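Local coordinates for protein 3' terminal uridylyl transferase (Trypanosoma brucei, PDB 5I49) that adds uridines to the 3' ends of guide, ribosomal and some messenger RNAs in the mitochondrion, using UTP and a magnesium or manganese ion, at residues Cys95-Trp100 against Arg148-Leu153; Arg105-Gly110 against Phe292-Ser297. All blocks are in the same frame, centred on the assembly; numbering follows the deposited sequence. Where two conformers were deposited one is given.

Contact 1. Residues Cys95-Trp100 against Arg148-Leu153; sequences CVVRRW and RSITEL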
loop_
_atom_site.group_PDB
_atom_site.type_symbol
_atom_site.label_atom_id
_atom_site.label_comp_id
_atom_site.label_asym_id
_atom_site.label_seq_id
_atom_site.Cartn_x
_atom_site.Cartn_y
_atom_site.Cartn_z
ATOM N N CYS A 95 2.151 -21.463 -0.367
ATOM C CA CYS A 95 2.688 -22.792 -0.706
ATOM C C CYS A 95 4.200 -22.758 -0.768
ATOM O O CYS A 95 4.884 -23.689 -0.323
ATOM C CB CYS A 95 2.190 -23.266 -2.079
ATOM S SG CYS A 95 0.425 -23.541 -2.174
ATOM N N VAL A 96 4.721 -21.693 -1.364
ATOM C CA VAL A 96 6.155 -21.566 -1.533
ATOM C C VAL A 96 6.847 -21.312 -0.202
ATOM O O VAL A 96 7.775 -22.028 0.157
ATOM C CB VAL A 96 6.532 -20.462 -2.529
ATOM C CG1 VAL A 96 8.068 -20.330 -2.624
ATOM C CG2 VAL A 96 5.927 -20.748 -3.895
ATOM N N VAL A 97 6.409 -20.298 0.538
ATOM C CA VAL A 97 7.144 -19.947 1.754
ATOM C C VAL A 97 7.048 -21.029 2.825
ATOM O O VAL A 97 7.946 -21.140 3.662
ATOM C CB VAL A 97 6.758 -18.565 2.337
ATOM C CG1 VAL A 97 6.806 -17.472 1.256
ATOM C CG2 VAL A 97 5.399 -18.617 2.991
ATOM N N ARG A 98 5.990 -21.841 2.809
ATOM C CA ARG A 98 5.900 -22.901 3.828
ATOM C C ARG A 98 6.961 -23.978 3.661
ATOM O O ARG A 98 7.264 -24.715 4.599
ATOM C CB ARG A 98 4.503 -23.516 3.882
ATOM C CG ARG A 98 3.478 -22.604 4.532
ATOM C CD ARG A 98 2.133 -23.333 4.723
ATOM N NE ARG A 98 2.244 -24.452 5.676
ATOM C CZ ARG A 98 1.275 -25.331 5.923
ATOM N NH1 ARG A 98 1.467 -26.306 6.809
ATOM N NH2 ARG A 98 0.116 -25.244 5.276
ATOM N N ARG A 99 7.537 -24.068 2.474
ATOM C CA ARG A 99 8.641 -24.992 2.237
ATOM C C ARG A 99 9.881 -24.513 2.987
ATOM O O ARG A 99 10.720 -25.316 3.401
ATOM C CB ARG A 99 8.919 -25.108 0.738
ATOM C CG ARG A 99 10.138 -25.934 0.366
ATOM C CD ARG A 99 10.058 -27.352 0.927
ATOM N NE ARG A 99 8.753 -27.970 0.692
ATOM C CZ ARG A 99 8.367 -28.490 -0.470
ATOM N NH1 ARG A 99 9.185 -28.468 -1.519
ATOM N NH2 ARG A 99 7.158 -29.028 -0.590
ATOM N N TRP A 100 9.978 -23.198 3.178
ATOM C CA TRP A 100 11.096 -22.575 3.896
ATOM C C TRP A 100 10.853 -22.617 5.393
ATOM O O TRP A 100 11.766 -22.884 6.177
ATOM C CB TRP A 100 11.278 -21.126 3.427
ATOM C CG TRP A 100 12.068 -20.229 4.353
ATOM C CD1 TRP A 100 13.424 -20.250 4.563
ATOM C CD2 TRP A 100 11.557 -19.147 5.150
ATOM N NE1 TRP A 100 13.778 -19.262 5.459
ATOM C CE2 TRP A 100 12.651 -18.572 5.833
ATOM C CE3 TRP A 100 10.277 -18.618 5.363
ATOM C CZ2 TRP A 100 12.506 -17.493 6.710
ATOM C CZ3 TRP A 100 10.130 -17.554 6.235
ATOM C CH2 TRP A 100 11.238 -17.000 6.900
ATOM N N ARG A 148 17.127 -14.510 0.856
ATOM C CA ARG A 148 17.868 -15.383 -0.051
ATOM C C ARG A 148 17.213 -16.754 -0.207
ATOM O O ARG A 148 17.146 -17.277 -1.317
ATOM C CB ARG A 148 19.333 -15.511 0.390
ATOM C CG ARG A 148 20.087 -14.184 0.203
ATOM C CD ARG A 148 21.300 -14.034 1.126
ATOM N NE ARG A 148 22.352 -15.000 0.824
ATOM C CZ ARG A 148 22.875 -15.840 1.715
ATOM N NH1 ARG A 148 22.455 -15.837 2.986
ATOM N NH2 ARG A 148 23.826 -16.687 1.337
ATOM N N SER A 149 16.723 -17.319 0.897
ATOM C CA SER A 149 16.091 -18.635 0.852
ATOM C C SER A 149 14.841 -18.618 -0.022
ATOM O O SER A 149 14.666 -19.494 -0.873
ATOM C CB SER A 149 15.727 -19.101 2.263
ATOM O OG SER A 149 16.902 -19.337 3.015
ATOM N N ILE A 150 13.976 -17.633 0.197
ATOM C CA ILE A 150 12.701 -17.561 -0.521
ATOM C C ILE A 150 12.948 -17.248 -1.995
ATOM O O ILE A 150 12.270 -17.776 -2.884
ATOM C CB ILE A 150 11.763 -16.498 0.095
ATOM C CG1 ILE A 150 11.403 -16.855 1.542
ATOM C CG2 ILE A 150 10.468 -16.368 -0.728
ATOM C CD1 ILE A 150 10.640 -18.135 1.667
ATOM N N THR A 151 13.939 -16.401 -2.262
ATOM C CA THR A 151 14.282 -16.116 -3.654
ATOM C C THR A 151 14.652 -17.412 -4.377
ATOM O O THR A 151 14.212 -17.654 -5.508
ATOM C CB THR A 151 15.408 -15.095 -3.734
ATOM O OG1 THR A 151 14.948 -13.874 -3.129
ATOM C CG2 THR A 151 15.768 -14.821 -5.179
ATOM N N GLU A 152 15.419 -18.272 -3.714
ATOM C CA GLU A 152 15.833 -19.503 -4.372
ATOM C C GLU A 152 14.630 -20.415 -4.604
ATOM O O GLU A 152 14.525 -21.071 -5.650
ATOM C CB GLU A 152 16.923 -20.218 -3.564
ATOM C CG GLU A 152 17.396 -21.518 -4.212
ATOM C CD GLU A 152 18.472 -22.212 -3.405
ATOM O OE1 GLU A 152 18.436 -22.109 -2.159
ATOM O OE2 GLU A 152 19.352 -22.853 -4.020
ATOM N N LEU A 153 13.712 -20.453 -3.644
ATOM C CA LEU A 153 12.521 -21.294 -3.807
ATOM C C LEU A 153 11.691 -20.821 -4.991
ATOM O O LEU A 153 11.202 -21.640 -5.775
ATOM C CB LEU A 153 11.691 -21.301 -2.525
ATOM C CG LEU A 153 12.317 -22.052 -1.347
ATOM C CD1 LEU A 153 11.406 -21.970 -0.148
ATOM C CD2 LEU A 153 12.575 -23.519 -1.724
HETATM O O HOH W 1 16.613 -18.666 5.755
#

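Contact 2. Residues Arg105-Gly110 against Phe292-Ser297; sequences RVFIFG and FGIRNS. With 2KH (5'-O-[(S)-hydroxy{[(S)-hydroxy(phosphonooxy)phosphoryl]amino}phosphoryl]uridine), chain C.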
loop_
_atom_site.group_PDB
_atom_site.type_symbol
_atom_site.label_atom_id
_atom_site.label_comp_id
_atom_site.label_asym_id
_atom_site.label_seq_id
_atom_site.Cartn_x
_atom_site.Cartn_y
_atom_site.Cartn_z
ATOM N N ARG A 105 2.814 -17.896 7.498
ATOM C CA ARG A 105 1.609 -17.684 6.709
ATOM C C ARG A 105 1.763 -16.350 6.003
ATOM O O ARG A 105 2.572 -15.510 6.426
ATOM C CB ARG A 105 0.372 -17.660 7.612
ATOM C CG ARG A 105 0.046 -19.025 8.234
ATOM C CD ARG A 105 -0.195 -20.061 7.142
ATOM N NE ARG A 105 -0.550 -21.369 7.690
ATOM C CZ ARG A 105 0.346 -22.279 8.076
ATOM N NH1 ARG A 105 1.652 -22.028 7.978
ATOM N NH2 ARG A 105 -0.059 -23.444 8.566
ATOM N N VAL A 106 1.009 -16.157 4.922
ATOM C CA VAL A 106 1.135 -14.939 4.117
ATOM C C VAL A 106 -0.069 -14.017 4.317
ATOM O O VAL A 106 -1.215 -14.459 4.214
ATOM C CB VAL A 106 1.248 -15.271 2.621
ATOM C CG1 VAL A 106 1.376 -13.981 1.790
ATOM C CG2 VAL A 106 2.453 -16.164 2.366
ATOM N N PHE A 107 0.195 -12.742 4.605
ATOM C CA PHE A 107 -0.863 -11.766 4.842
ATOM C C PHE A 107 -0.724 -10.735 3.739
ATOM O O PHE A 107 0.389 -10.298 3.454
ATOM C CB PHE A 107 -0.632 -11.052 6.183
ATOM C CG PHE A 107 -0.654 -11.965 7.402
ATOM C CD1 PHE A 107 0.377 -12.871 7.640
ATOM C CD2 PHE A 107 -1.684 -11.876 8.330
ATOM C CE1 PHE A 107 0.355 -13.698 8.771
ATOM C CE2 PHE A 107 -1.711 -12.689 9.470
ATOM C CZ PHE A 107 -0.691 -13.602 9.687
ATOM N N ILE A 108 -1.825 -10.330 3.111
ATOM C CA ILE A 108 -1.749 -9.151 2.235
ATOM C C ILE A 108 -1.951 -7.904 3.099
ATOM O O ILE A 108 -2.789 -7.909 4.007
ATOM C CB ILE A 108 -2.801 -9.205 1.113
ATOM C CG1 ILE A 108 -2.456 -10.317 0.131
ATOM C CG2 ILE A 108 -2.873 -7.862 0.364
ATOM C CD1 ILE A 108 -3.521 -10.582 -0.891
ATOM N N PHE A 109 -1.177 -6.842 2.859
ATOM C CA PHE A 109 -1.494 -5.552 3.487
ATOM C C PHE A 109 -1.413 -4.431 2.452
ATOM O O PHE A 109 -1.234 -4.700 1.261
ATOM C CB PHE A 109 -0.635 -5.257 4.746
ATOM C CG PHE A 109 0.849 -5.067 4.473
ATOM C CD1 PHE A 109 1.686 -6.173 4.316
ATOM C CD2 PHE A 109 1.403 -3.791 4.414
ATOM C CE1 PHE A 109 3.052 -6.010 4.085
ATOM C CE2 PHE A 109 2.771 -3.610 4.176
ATOM C CZ PHE A 109 3.599 -4.728 4.010
ATOM N N GLY A 110 -1.564 -3.188 2.892
ATOM C CA GLY A 110 -1.454 -2.080 1.963
ATOM C C GLY A 110 -2.795 -1.716 1.353
ATOM O O GLY A 110 -3.835 -1.903 1.994
ATOM N N PHE A 292 4.315 -5.061 10.650
ATOM C CA PHE A 292 3.964 -3.666 10.954
ATOM C C PHE A 292 2.797 -3.128 10.101
ATOM O O PHE A 292 1.868 -2.489 10.614
ATOM C CB PHE A 292 5.203 -2.760 10.837
ATOM C CG PHE A 292 5.574 -2.412 9.419
ATOM C CD1 PHE A 292 5.374 -1.126 8.931
ATOM C CD2 PHE A 292 6.097 -3.375 8.565
ATOM C CE1 PHE A 292 5.698 -0.806 7.621
ATOM C CE2 PHE A 292 6.422 -3.061 7.252
ATOM C CZ PHE A 292 6.220 -1.772 6.779
ATOM N N GLY A 293 2.829 -3.429 8.808
ATOM C CA GLY A 293 1.862 -2.850 7.877
ATOM C C GLY A 293 0.471 -3.426 8.011
ATOM O O GLY A 293 -0.500 -2.858 7.500
ATOM N N ILE A 294 0.355 -4.564 8.684
ATOM C CA ILE A 294 -0.944 -5.226 8.799
ATOM C C ILE A 294 -1.882 -4.422 9.687
ATOM O O ILE A 294 -3.029 -4.123 9.297
ATOM C CB ILE A 294 -0.794 -6.664 9.335
ATOM C CG1 ILE A 294 -0.011 -7.523 8.339
ATOM C CG2 ILE A 294 -2.170 -7.290 9.578
ATOM C CD1 ILE A 294 0.502 -8.849 8.946
ATOM N N ARG A 295 -1.400 -4.042 10.870
ATOM C CA ARG A 295 -2.223 -3.305 11.820
ATOM C C ARG A 295 -2.597 -1.942 11.231
ATOM O O ARG A 295 -3.771 -1.538 11.297
ATOM C CB ARG A 295 -1.470 -3.127 13.140
ATOM C CG ARG A 295 -2.349 -2.736 14.310
ATOM C CD ARG A 295 -1.548 -2.684 15.604
ATOM N NE ARG A 295 -2.411 -2.518 16.764
ATOM C CZ ARG A 295 -1.975 -2.159 17.968
ATOM N NH1 ARG A 295 -0.686 -1.918 18.164
ATOM N NH2 ARG A 295 -2.831 -2.034 18.969
ATOM N N ASN A 296 -1.587 -1.265 10.672
ATOM C CA ASN A 296 -1.730 -0.013 9.892
ATOM C C ASN A 296 -2.892 -0.062 8.910
ATOM O O ASN A 296 -3.826 0.777 8.925
ATOM C CB ASN A 296 -0.452 0.222 9.042
ATOM C CG ASN A 296 0.658 0.880 9.824
ATOM O OD1 ASN A 296 0.410 1.604 10.773
ATOM N ND2 ASN A 296 1.889 0.634 9.424
ATOM N N SER A 297 -2.793 -1.032 8.014
ATOM C CA SER A 297 -3.745 -1.157 6.920
ATOM C C SER A 297 -5.142 -1.440 7.450
ATOM O O SER A 297 -6.126 -0.989 6.866
ATOM C CB SER A 297 -3.295 -2.259 5.963
ATOM O OG SER A 297 -2.024 -1.964 5.412
HETATM P PA 2KH C . 2.147 3.149 0.827
HETATM O O1A 2KH C . 3.203 2.466 -0.006
HETATM O O2A 2KH C . 2.637 4.617 1.269
HETATM N N3A 2KH C . 0.656 3.192 0.068
HETATM O "O5'" 2KH C . 1.942 2.358 2.159
HETATM P PB 2KH C . 0.507 2.600 -1.474
HETATM O O1B 2KH C . -0.987 2.356 -1.702
HETATM O O2B 2KH C . 1.241 1.242 -1.709
HETATM O O3B 2KH C . 0.872 3.714 -2.563
HETATM P PG 2KH C . 2.249 3.963 -3.314
HETATM O O1G 2KH C . 2.005 3.898 -4.798
HETATM O O2G 2KH C . 3.290 2.958 -2.919
HETATM O O3G 2KH C . 2.722 5.319 -2.939
HETATM C "C5'" 2KH C . 1.468 0.996 2.125
HETATM C "C4'" 2KH C . 1.368 0.356 3.434
HETATM O "O4'" 2KH C . 2.670 0.333 4.021
HETATM C "C1'" 2KH C . 2.542 0.635 5.402
HETATM C "C2'" 2KH C . 1.087 0.747 5.644
HETATM O "O2'" 2KH C . 0.537 -0.498 5.976
HETATM C "C3'" 2KH C . 0.546 1.165 4.381
HETATM O "O3'" 2KH C . -0.817 0.866 4.291
HETATM N N1 2KH C . 3.265 1.810 5.729
HETATM C C6 2KH C . 3.630 2.700 4.763
HETATM C C2 2KH C . 3.614 2.041 7.015
HETATM O O2 2KH C . 3.294 1.236 7.898
HETATM N N3 2KH C . 4.297 3.140 7.367
HETATM C C4 2KH C . 4.675 4.059 6.455
HETATM O O4 2KH C . 5.403 5.214 6.856
HETATM C C5 2KH C . 4.341 3.859 5.111
#

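Contact 1. Residues Cys95-Trp100 against Arg148-Leu153
Leu153, Ile150 and Trp100 carry this helix-helix contact, each giving up roughly 70 Å² of the 323 Å² buried between the two segments. Leu153 leaves its backbone toward the opposite helix and works with both branches: CD1 lies 3.7 Å from Trp100 CB and also rests on the carbonyl oxygen of Val96, while CD2 meets the aliphatic part of Arg99 at its CG. Nearer the backbone, Leu153 CB is 3.8 Å from Val96 CG1, the two side chains running antiparallel alongside one another.

Ile150 uses the tip of its chain. With CG1 anti to the carbonyl carbon (chi1 -62°), CD1 is carried to Trp100 CB at 3.5 Å and also touches Val97 CG1. The isoleucine comes in roughly perpendicular to the tryptophan side chain. Its CD1 lies against CG, CD2 and CE3 of the Trp100 indole, 3.7 Å from each, and its CG1 stands farther off over one face of the same ring, displaced toward the rim. Ser149 CB approaches obliquely, 3.5 Å from Trp100 CD1. No direct hydrogen bond joins the segments; instead one water lies in the indole plane, accepts from Trp100 NE1 at 2.9 Å and is also bonded to Ser149 OG. That hydroxyl has a further partner in Asn145 O, one turn earlier, so the water bridge ties the indole edge to a serine already held against its own helix.

The axes come within 9.5 Å, and their N-to-C directions make 128°, a steep crossing closer to perpendicular than to antiparallel. The contact packs the end region of helix 80-100 on helix 143-157 in the palm domain. Val96 continues onto Val251 of helix 247-254, Trp100 touches Pro141 and Ala146, and Ile150 reaches Ile175 of strand 174-177, joining this helix pair to the central sheet.

Contact 2. Residues Arg105-Gly110 against Phe292-Ser297
Ile294 comes in roughly perpendicular to the Phe107 side chain, its CD1 lying oblique to the ring and 3.7 Å from Phe107 CG. Phe109 lies against the backbone of the helix instead: its CD2 is 3.6 Å from Gly293 CA, an approach that the absence of a side chain on Gly293 permits. A chi1 of 66°, with CG between the backbone N and the carbonyl carbon, turns the ring toward the helix. The ribose O4' of the bound uridine triphosphate analogue lies at the ring's edge, in its plane.

Ser297 supplies the polar link. Gly110 N donates to Ser297 OG over 2.8 Å at an N-H...O angle of 156°, and the same hydroxyl donates to Gly293 O at 2.7 Å, which fixes its rotation. Ser297 N reaches that carbonyl oxygen from the opposite face of its plane. The ligand O3' adds a weak bond to Ser297 OG, and its O2' lies 3.0 Å from the same oxygen.

Strand 105-109 is an edge of the palm sheet and leads through Gly110, the N-cap of helix 111-114, into the nucleotide site of a DNA polymerase beta-like nucleotidyltransferase; helix 292-304 contributes Gly293-Ser297 to the UTP site, Ser297 at the ribose hydroxyls.

From the N terminus, helix 80-100 enters contact 1 and leads through a short connection into strand 105-109, the first half of contact 2. Contact 1 closes when helix 143-157 returns, 48 residues after Trp100; contact 2 closes only at helix 292-304, 182 residues after Gly110. The segments therefore alternate along the chain and the two closures cross rather than nest. Their centres lie 19 Å apart, yet they touch through Val97 CG2 and Val106 CG2, 3.9 Å apart, where the helix packs on the strand. Contact 1 ties two palm helices, its centre about 23 Å from the chain's centre, whereas contact 2 joins an edge of the palm sheet to the nucleotide-binding helix near that centre.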